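Local coordinates for protein uroporphyrin-III C-methyltransferase (Thermus thermophilus, PDB 1VE2) that probably transfers methyl groups from S-adenosyl-L-methionine to carbon atoms of uroporphyrinogen III, an early step in the making of cobalamin- and siroheme-type tetrapyrroles, at residues A[30-36]-A[48-53]; A[150-156]-A[171-176]; A[181-185]-A[203-207]. One frame throughout, in Å; residues are numbered along the deposited sequence.

In the fold
From the N terminus, the chain first builds a five-stranded parallel sheet, and contact 1 closes a short loop there: strand 31-34 leads through helix 40-43 into strand 49-52, outermost within this chain. A mixed five-stranded sheet follows later in the chain. In it, contact 2 joins the approach to strand 155-159 to the end of helix 168-173, and contact 3 then lays the loop 203-207 on strand 181-186. The three loops are closed in series, without nesting or crossing. Contact 1 lies across the chain's centre from contacts 2 and 3, about 37 and 34 Å away between centres. Contacts 2 and 3 touch through Leu172, which packs on both Leu182 and Leu203.

Contact 1 (A[30-36]-A[48-53]); sequences EVVLHDR and GELVPV
Val31 through His34 pair in parallel register with Glu49 through Pro52, and the ladder of backbone bonds runs from Glu49 N, 2.9 Å from Glu30 O, to Val53 N on His34 O. Packing is tight where Val31 and Leu33, both covered by helix 64-76, meet Val51. There Leu33 and Val51 lie side by side, CD2 of the leucine 3.7 Å from CB of the valine, while Leu33 CB meets Val53 CG1 and Val31 CG1 reaches Val51 CG2. The helix sets Leu71 against Leu33 and Ile67 against Val53. The pair belongs to a beta-alpha-beta unit, strand 31-34, helix 40-43, strand 49-52, whose last strand is an edge of the parallel sheet within this chain. On the other face His34 CG stands between the backbone N and the carbonyl carbon (chi1 70°), which folds the imidazole over the neighbouring strand. Pro52 CA makes a CH-pi contact on one ring face, 3.8 Å from the centroid, and Leu50 CD2 comes obliquely to His34 CD2. A nearly straight bond from His34 ND1 to Asp35 O, 2.9 Å long and close to the ring plane, helps to fix the ring's rotation. The outer strand and the C-terminal end are looser and face solvent: Glu49 stands exposed on the Val31 face, and Arg36, bent at chi2, brings NH1 to 3.7 Å from Pro52 CB, while the backbone N of Arg36 makes a weak bond to Val53 O.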
loop_
_atom_site.group_PDB
_atom_site.type_symbol
_atom_site.label_atom_id
_atom_site.label_comp_id
_atom_site.label_asym_id
_atom_site.label_seq_id
_atom_site.Cartn_x
_atom_site.Cartn_y
_atom_site.Cartn_z
ATOM N N GLU A 30 -8.630 -3.644 24.632
ATOM C CA GLU A 30 -9.801 -3.841 25.489
ATOM C C GLU A 30 -11.093 -3.458 24.794
ATOM O O GLU A 30 -12.146 -4.030 25.059
ATOM C CB GLU A 30 -9.664 -3.008 26.761
ATOM C CG GLU A 30 -8.451 -3.351 27.595
ATOM C CD GLU A 30 -8.206 -2.335 28.691
ATOM O OE1 GLU A 30 -9.140 -2.083 29.482
ATOM O OE2 GLU A 30 -7.085 -1.787 28.763
ATOM N N VAL A 31 -11.006 -2.465 23.915
ATOM C CA VAL A 31 -12.157 -1.987 23.166
ATOM C C VAL A 31 -11.690 -1.697 21.743
ATOM O O VAL A 31 -10.596 -1.169 21.541
ATOM C CB VAL A 31 -12.735 -0.693 23.793
ATOM C CG1 VAL A 31 -13.932 -0.207 22.984
ATOM C CG2 VAL A 31 -13.145 -0.949 25.240
ATOM N N VAL A 32 -12.518 -2.047 20.767
ATOM C CA VAL A 32 -12.174 -1.836 19.364
ATOM C C VAL A 32 -13.307 -1.152 18.611
ATOM O O VAL A 32 -14.389 -1.727 18.455
ATOM C CB VAL A 32 -11.870 -3.180 18.666
ATOM C CG1 VAL A 32 -11.433 -2.945 17.221
ATOM C CG2 VAL A 32 -10.798 -3.933 19.435
ATOM N N LEU A 33 -13.065 0.080 18.162
ATOM C CA LEU A 33 -14.062 0.823 17.395
ATOM C C LEU A 33 -13.756 0.487 15.940
ATOM O O LEU A 33 -12.817 1.025 15.351
ATOM C CB LEU A 33 -13.920 2.334 17.624
ATOM C CG LEU A 33 -13.843 2.915 19.042
ATOM C CD1 LEU A 33 -14.479 4.307 19.019
ATOM C CD2 LEU A 33 -14.560 2.048 20.048
ATOM N N HIS A 34 -14.561 -0.394 15.360
ATOM C CA HIS A 34 -14.331 -0.862 13.999
ATOM C C HIS A 34 -15.349 -0.437 12.952
ATOM O O HIS A 34 -16.544 -0.335 13.234
ATOM C CB HIS A 34 -14.258 -2.391 14.009
ATOM C CG HIS A 34 -15.574 -3.056 14.276
ATOM N ND1 HIS A 34 -16.528 -3.234 13.298
ATOM C CD2 HIS A 34 -16.106 -3.565 15.414
ATOM C CE1 HIS A 34 -17.591 -3.821 13.819
ATOM N NE2 HIS A 34 -17.362 -4.033 15.102
ATOM N N ASP A 35 -14.861 -0.212 11.734
ATOM C CA ASP A 35 -15.720 0.153 10.613
ATOM C C ASP A 35 -16.735 -0.968 10.412
ATOM O O ASP A 35 -16.419 -2.140 10.618
ATOM C CB ASP A 35 -14.895 0.300 9.335
ATOM C CG ASP A 35 -14.104 1.582 9.291
ATOM O OD1 ASP A 35 -13.250 1.704 8.391
ATOM O OD2 ASP A 35 -14.338 2.464 10.137
ATOM N N ARG A 36 -17.945 -0.603 10.001
ATOM C CA ARG A 36 -19.013 -1.574 9.767
ATOM C C ARG A 36 -18.623 -2.639 8.740
ATOM O O ARG A 36 -18.945 -3.813 8.902
ATOM C CB ARG A 36 -20.275 -0.868 9.251
ATOM C CG ARG A 36 -20.824 0.245 10.132
ATOM C CD ARG A 36 -21.689 -0.290 11.261
ATOM N NE ARG A 36 -22.371 0.793 11.969
ATOM C CZ ARG A 36 -23.244 0.616 12.957
ATOM N NH1 ARG A 36 -23.553 -0.610 13.367
ATOM N NH2 ARG A 36 -23.813 1.665 13.536
ATOM N N GLY A 48 -11.426 -8.152 22.518
ATOM C CA GLY A 48 -11.964 -7.110 23.369
ATOM C C GLY A 48 -13.390 -6.816 22.952
ATOM O O GLY A 48 -13.977 -7.555 22.160
ATOM N N GLU A 49 -13.950 -5.732 23.474
ATOM C CA GLU A 49 -15.317 -5.350 23.146
ATOM C C GLU A 49 -15.392 -4.700 21.765
ATOM O O GLU A 49 -14.734 -3.687 21.512
ATOM C CB GLU A 49 -15.842 -4.372 24.199
ATOM C CG GLU A 49 -17.313 -4.013 24.054
ATOM C CD GLU A 49 -17.665 -2.731 24.789
ATOM O OE1 GLU A 49 -17.135 -2.512 25.901
ATOM O OE2 GLU A 49 -18.476 -1.944 24.255
ATOM N N LEU A 50 -16.192 -5.280 20.874
ATOM C CA LEU A 50 -16.346 -4.731 19.529
ATOM C C LEU A 50 -17.410 -3.640 19.481
ATOM O O LEU A 50 -18.552 -3.855 19.888
ATOM C CB LEU A 50 -16.726 -5.825 18.529
ATOM C CG LEU A 50 -15.661 -6.847 18.123
ATOM C CD1 LEU A 50 -16.252 -7.824 17.104
ATOM C CD2 LEU A 50 -14.462 -6.124 17.527
ATOM N N VAL A 51 -17.027 -2.475 18.970
ATOM C CA VAL A 51 -17.944 -1.349 18.842
ATOM C C VAL A 51 -17.963 -0.886 17.393
ATOM O O VAL A 51 -17.026 -0.236 16.930
ATOM C CB VAL A 51 -17.508 -0.162 19.728
ATOM C CG1 VAL A 51 -18.393 1.043 19.462
ATOM C CG2 VAL A 51 -17.582 -0.555 21.191
ATOM N N PRO A 52 -19.025 -1.224 16.650
ATOM C CA PRO A 52 -19.127 -0.818 15.246
ATOM C C PRO A 52 -19.379 0.680 15.127
ATOM O O PRO A 52 -20.125 1.245 15.921
ATOM C CB PRO A 52 -20.303 -1.646 14.732
ATOM C CG PRO A 52 -21.173 -1.772 15.948
ATOM C CD PRO A 52 -20.166 -2.073 17.038
ATOM N N VAL A 53 -18.751 1.320 14.145
ATOM C CA VAL A 53 -18.930 2.755 13.944
ATOM C C VAL A 53 -19.280 3.079 12.498
ATOM O O VAL A 53 -19.191 2.219 11.621
ATOM C CB VAL A 53 -17.657 3.542 14.337
ATOM C CG1 VAL A 53 -17.363 3.342 15.816
ATOM C CG2 VAL A 53 -16.476 3.089 13.490
#

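Contact 2 (A[150-156]-A[171-176]); sequences LPRADTL and RLLERF
The turn that follows helix 168-173 is pinned to the loop entering strand 155-159 of the mixed sheet, and Arg175 is the chief link. Its guanidinium holds Leu150 O side-on with two nitrogens, NE at 2.8 Å and NH2 at 2.7 Å from that oxygen. The carbonyl oxygen lies only 3° out of the guanidinium plane; NH2 approaches it on a lone pair, whereas NE sits above the carbonyl plane. A weak third bond runs from NE to Pro151 O. The chain turns at chi2 (-78°) to bring the head toward these carbonyls, and NH1 bonds back to Glu174 O. An alanine in place of Arg175 lacks both donors, which would probably leave Leu150 O without its mates and the loop less firmly tied to the helix end. The guanidinium of Arg152 lies across one face of that of Arg175, the planes 42° apart, with Arg152 NH2 and Arg175 NH1 3.1 Å apart, a close approach of like charges.

The rest of the contact is apolar. Leu172 CD2 meets Leu150 CD1 and Leu156 CD2, the three methyls clustered in a triangle. Phe176 presents CE2 to Leu156, 3.7 Å from its CB, while Asp154 O meets the ring edge near CE1. Arg152 also packs on Arg152 of the second subunit. The arrangement belongs to a beta-alpha-beta crossover from strand 155-159 through helix 168-173 to the parallel strand 181-186, with strand 214-218 between them; the contact ties the helix's C-terminal end to the start of the first strand.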
loop_
_atom_site.group_PDB
_atom_site.type_symbol
_atom_site.label_atom_id
_atom_site.label_comp_id
_atom_site.label_asym_id
_atom_site.label_seq_id
_atom_site.Cartn_x
_atom_site.Cartn_y
_atom_site.Cartn_z
ATOM N N LEU A 150 -9.016 15.120 -11.642
ATOM C CA LEU A 150 -8.398 13.853 -11.279
ATOM C C LEU A 150 -6.882 14.008 -11.381
ATOM O O LEU A 150 -6.387 14.871 -12.109
ATOM C CB LEU A 150 -8.851 12.748 -12.240
ATOM C CG LEU A 150 -10.265 12.177 -12.118
ATOM C CD1 LEU A 150 -10.575 11.323 -13.340
ATOM C CD2 LEU A 150 -10.378 11.346 -10.846
ATOM N N PRO A 151 -6.122 13.186 -10.639
ATOM C CA PRO A 151 -4.664 13.307 -10.729
ATOM C C PRO A 151 -4.203 12.810 -12.093
ATOM O O PRO A 151 -5.018 12.324 -12.883
ATOM C CB PRO A 151 -4.163 12.417 -9.583
ATOM C CG PRO A 151 -5.254 11.401 -9.418
ATOM C CD PRO A 151 -6.518 12.224 -9.596
ATOM N N ARG A 152 -2.907 12.949 -12.374
ATOM C CA ARG A 152 -2.327 12.487 -13.638
ATOM C C ARG A 152 -1.194 11.502 -13.364
ATOM O O ARG A 152 -0.217 11.846 -12.703
ATOM C CB ARG A 152 -1.747 13.647 -14.452
ATOM C CG ARG A 152 -2.757 14.596 -15.068
ATOM C CD ARG A 152 -2.037 15.598 -15.960
ATOM N NE ARG A 152 -2.934 16.605 -16.522
ATOM C CZ ARG A 152 -3.880 16.357 -17.426
ATOM N NH1 ARG A 152 -4.068 15.126 -17.888
ATOM N NH2 ARG A 152 -4.640 17.347 -17.870
ATOM N N ALA A 153 -1.332 10.286 -13.881
ATOM C CA ALA A 153 -0.317 9.248 -13.720
ATOM C C ALA A 153 -0.562 8.244 -14.845
ATOM O O ALA A 153 -1.629 8.267 -15.468
ATOM C CB ALA A 153 -0.466 8.572 -12.362
ATOM N N ASP A 154 0.398 7.368 -15.111
ATOM C CA ASP A 154 0.210 6.389 -16.183
ATOM C C ASP A 154 -0.926 5.428 -15.871
ATOM O O ASP A 154 -1.609 4.955 -16.781
ATOM C CB ASP A 154 1.494 5.602 -16.431
ATOM C CG ASP A 154 2.599 6.469 -17.005
ATOM O OD1 ASP A 154 2.282 7.535 -17.570
ATOM O OD2 ASP A 154 3.774 6.082 -16.896
ATOM N N THR A 155 -1.108 5.139 -14.586
ATOM C CA THR A 155 -2.171 4.249 -14.120
ATOM C C THR A 155 -2.964 4.983 -13.049
ATOM O O THR A 155 -2.385 5.522 -12.101
ATOM C CB THR A 155 -1.615 2.960 -13.470
ATOM O OG1 THR A 155 -0.789 2.255 -14.405
ATOM C CG2 THR A 155 -2.768 2.048 -13.018
ATOM N N LEU A 156 -4.286 5.012 -13.198
ATOM C CA LEU A 156 -5.129 5.669 -12.215
ATOM C C LEU A 156 -6.007 4.661 -11.485
ATOM O O LEU A 156 -6.660 3.830 -12.116
ATOM C CB LEU A 156 -6.017 6.711 -12.885
ATOM C CG LEU A 156 -7.079 7.363 -12.003
ATOM C CD1 LEU A 156 -6.426 8.167 -10.875
ATOM C CD2 LEU A 156 -7.941 8.271 -12.876
ATOM N N ARG A 171 -15.229 12.244 -17.002
ATOM C CA ARG A 171 -14.030 12.657 -16.291
ATOM C C ARG A 171 -12.793 11.839 -16.620
ATOM O O ARG A 171 -11.695 12.380 -16.682
ATOM C CB ARG A 171 -14.301 12.652 -14.782
ATOM C CG ARG A 171 -14.537 14.047 -14.222
ATOM C CD ARG A 171 -15.525 14.830 -15.085
ATOM N NE ARG A 171 -15.512 16.262 -14.792
ATOM C CZ ARG A 171 -16.158 17.172 -15.515
ATOM N NH1 ARG A 171 -16.868 16.798 -16.573
ATOM N NH2 ARG A 171 -16.094 18.455 -15.185
ATOM N N LEU A 172 -12.969 10.540 -16.834
ATOM C CA LEU A 172 -11.836 9.684 -17.169
ATOM C C LEU A 172 -11.324 10.052 -18.553
ATOM O O LEU A 172 -10.141 9.898 -18.853
ATOM C CB LEU A 172 -12.235 8.203 -17.146
ATOM C CG LEU A 172 -12.665 7.581 -15.812
ATOM C CD1 LEU A 172 -12.983 6.114 -16.026
ATOM C CD2 LEU A 172 -11.554 7.730 -14.777
ATOM N N LEU A 173 -12.226 10.548 -19.395
ATOM C CA LEU A 173 -11.869 10.950 -20.750
ATOM C C LEU A 173 -10.936 12.158 -20.727
ATOM O O LEU A 173 -10.217 12.420 -21.693
ATOM C CB LEU A 173 -13.134 11.271 -21.553
ATOM C CG LEU A 173 -14.014 10.061 -21.871
ATOM C CD1 LEU A 173 -15.329 10.514 -22.490
ATOM C CD2 LEU A 173 -13.270 9.130 -22.811
ATOM N N GLU A 174 -10.951 12.888 -19.614
ATOM C CA GLU A 174 -10.098 14.057 -19.453
ATOM C C GLU A 174 -8.678 13.645 -19.064
ATOM O O GLU A 174 -7.800 14.493 -18.907
ATOM C CB GLU A 174 -10.659 14.979 -18.373
ATOM C CG GLU A 174 -12.057 15.486 -18.638
ATOM C CD GLU A 174 -12.543 16.406 -17.540
ATOM O OE1 GLU A 174 -12.632 15.953 -16.377
ATOM O OE2 GLU A 174 -12.832 17.583 -17.841
ATOM N N ARG A 175 -8.461 12.343 -18.908
ATOM C CA ARG A 175 -7.150 11.827 -18.528
ATOM C C ARG A 175 -6.714 10.677 -19.422
ATOM O O ARG A 175 -5.520 10.465 -19.630
ATOM C CB ARG A 175 -7.174 11.351 -17.072
ATOM C CG ARG A 175 -7.391 12.458 -16.054
ATOM C CD ARG A 175 -6.118 13.249 -15.803
ATOM N NE ARG A 175 -6.335 14.332 -14.847
ATOM C CZ ARG A 175 -6.716 15.563 -15.172
ATOM N NH1 ARG A 175 -6.921 15.886 -16.444
ATOM N NH2 ARG A 175 -6.891 16.477 -14.225
ATOM N N PHE A 176 -7.690 9.940 -19.950
ATOM C CA PHE A 176 -7.411 8.793 -20.808
ATOM C C PHE A 176 -8.311 8.753 -22.039
ATOM O O PHE A 176 -9.458 9.198 -21.998
ATOM C CB PHE A 176 -7.618 7.500 -20.019
ATOM C CG PHE A 176 -6.738 7.381 -18.811
ATOM C CD1 PHE A 176 -5.468 6.827 -18.915
ATOM C CD2 PHE A 176 -7.173 7.833 -17.568
ATOM C CE1 PHE A 176 -4.647 6.722 -17.797
ATOM C CE2 PHE A 176 -6.354 7.730 -16.445
ATOM C CZ PHE A 176 -5.092 7.173 -16.564
HETATM O O HOH W 1 -10.060 15.694 -14.064
#

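Contact 3 (A[181-185]-A[203-207]); sequences PLALL and LPGLG
Strand 181-185 is extended and loop 203-207 compact, and the two never pair: the closest CA atoms, those of Leu184 and Gly207, are 7.3 Å apart, and no hydrogen bond crosses. The loop bends after the cis peptide before Pro204, and Gly207 N closes a turn on Pro204 O at 2.8 Å. The side chains fill the distance. Leu184 goes deepest, its CD1 lying 3.5 Å from Leu206 O and also touching Leu206 CG. With CG of Leu184 set opposite the carbonyl carbon (chi1 -65°) and the chain extended beyond it, that methyl reaches the loop backbone itself, 3.6 Å from Gly207 CA. Leu182 sends its two methyls to different partners: CD1 meets Leu203 CD1 at 4.0 Å, the side chains crossing near a right angle. Its CD2 meets Leu206 CD2 at 4.2 Å, the two side chains running antiparallel alongside each other. Leu182 and Leu184 stand on the sheet face where Leu172 of helix 168-173 and the loop pack. Since every contact between side chains is leucine on leucine, and Leu184 adds only a methyl against the loop backbone, the loop is held on the strand by dispersion and burial rather than by directional bonds.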
loop_
_atom_site.group_PDB
_atom_site.type_symbol
_atom_site.label_atom_id
_atom_site.label_comp_id
_atom_site.label_asym_id
_atom_site.label_seq_id
_atom_site.Cartn_x
_atom_site.Cartn_y
_atom_site.Cartn_z
ATOM N N PRO A 181 -7.700 0.593 -21.690
ATOM C CA PRO A 181 -8.160 -0.558 -20.910
ATOM C C PRO A 181 -8.580 -0.110 -19.512
ATOM O O PRO A 181 -7.910 0.716 -18.892
ATOM C CB PRO A 181 -6.932 -1.462 -20.882
ATOM C CG PRO A 181 -6.298 -1.188 -22.201
ATOM C CD PRO A 181 -6.391 0.316 -22.306
ATOM N N LEU A 182 -9.692 -0.655 -19.031
ATOM C CA LEU A 182 -10.213 -0.314 -17.714
ATOM C C LEU A 182 -10.723 -1.556 -16.993
ATOM O O LEU A 182 -11.337 -2.438 -17.602
ATOM C CB LEU A 182 -11.342 0.710 -17.845
ATOM C CG LEU A 182 -11.935 1.273 -16.546
ATOM C CD1 LEU A 182 -12.474 2.664 -16.793
ATOM C CD2 LEU A 182 -13.022 0.354 -16.021
ATOM N N ALA A 183 -10.461 -1.620 -15.691
ATOM C CA ALA A 183 -10.893 -2.747 -14.881
ATOM C C ALA A 183 -11.746 -2.286 -13.710
ATOM O O ALA A 183 -11.502 -1.235 -13.118
ATOM C CB ALA A 183 -9.687 -3.515 -14.375
ATOM N N LEU A 184 -12.766 -3.073 -13.392
ATOM C CA LEU A 184 -13.652 -2.780 -12.273
ATOM C C LEU A 184 -13.567 -3.994 -11.355
ATOM O O LEU A 184 -13.914 -5.102 -11.751
ATOM C CB LEU A 184 -15.089 -2.572 -12.762
ATOM C CG LEU A 184 -15.331 -1.360 -13.666
ATOM C CD1 LEU A 184 -16.791 -1.328 -14.106
ATOM C CD2 LEU A 184 -14.977 -0.078 -12.925
ATOM N N LEU A 185 -13.085 -3.790 -10.135
ATOM C CA LEU A 185 -12.931 -4.895 -9.203
ATOM C C LEU A 185 -13.705 -4.652 -7.921
ATOM O O LEU A 185 -13.398 -3.734 -7.156
ATOM C CB LEU A 185 -11.449 -5.107 -8.881
ATOM C CG LEU A 185 -10.502 -5.186 -10.081
ATOM C CD1 LEU A 185 -10.189 -3.783 -10.583
ATOM C CD2 LEU A 185 -9.219 -5.892 -9.671
ATOM N N LEU A 203 -18.088 2.284 -20.402
ATOM C CA LEU A 203 -18.868 2.856 -19.307
ATOM C C LEU A 203 -20.056 3.641 -19.855
ATOM O O LEU A 203 -20.028 4.103 -20.995
ATOM C CB LEU A 203 -17.997 3.794 -18.460
ATOM C CG LEU A 203 -16.760 3.227 -17.756
ATOM C CD1 LEU A 203 -16.095 4.333 -16.955
ATOM C CD2 LEU A 203 -17.154 2.077 -16.841
ATOM N N PRO A 204 -21.120 3.804 -19.051
ATOM C CA PRO A 204 -21.290 3.310 -17.678
ATOM C C PRO A 204 -21.781 1.862 -17.639
ATOM O O PRO A 204 -21.749 1.212 -16.593
ATOM C CB PRO A 204 -22.329 4.265 -17.086
ATOM C CG PRO A 204 -22.251 5.483 -17.966
ATOM C CD PRO A 204 -22.090 4.874 -19.326
ATOM N N GLY A 205 -22.246 1.371 -18.782
ATOM C CA GLY A 205 -22.750 0.012 -18.858
ATOM C C GLY A 205 -21.902 -1.015 -18.133
ATOM O O GLY A 205 -22.405 -1.756 -17.289
ATOM N N LEU A 206 -20.614 -1.057 -18.464
ATOM C CA LEU A 206 -19.678 -2.001 -17.858
ATOM C C LEU A 206 -19.776 -2.031 -16.334
ATOM O O LEU A 206 -19.447 -3.037 -15.705
ATOM C CB LEU A 206 -18.244 -1.648 -18.271
ATOM C CG LEU A 206 -17.113 -2.547 -17.762
ATOM C CD1 LEU A 206 -17.262 -3.940 -18.342
ATOM C CD2 LEU A 206 -15.772 -1.952 -18.157
ATOM N N GLY A 207 -20.234 -0.930 -15.747
ATOM C CA GLY A 207 -20.353 -0.857 -14.303
ATOM C C GLY A 207 -21.681 -1.338 -13.749
ATOM O O GLY A 207 -21.760 -2.425 -13.176
#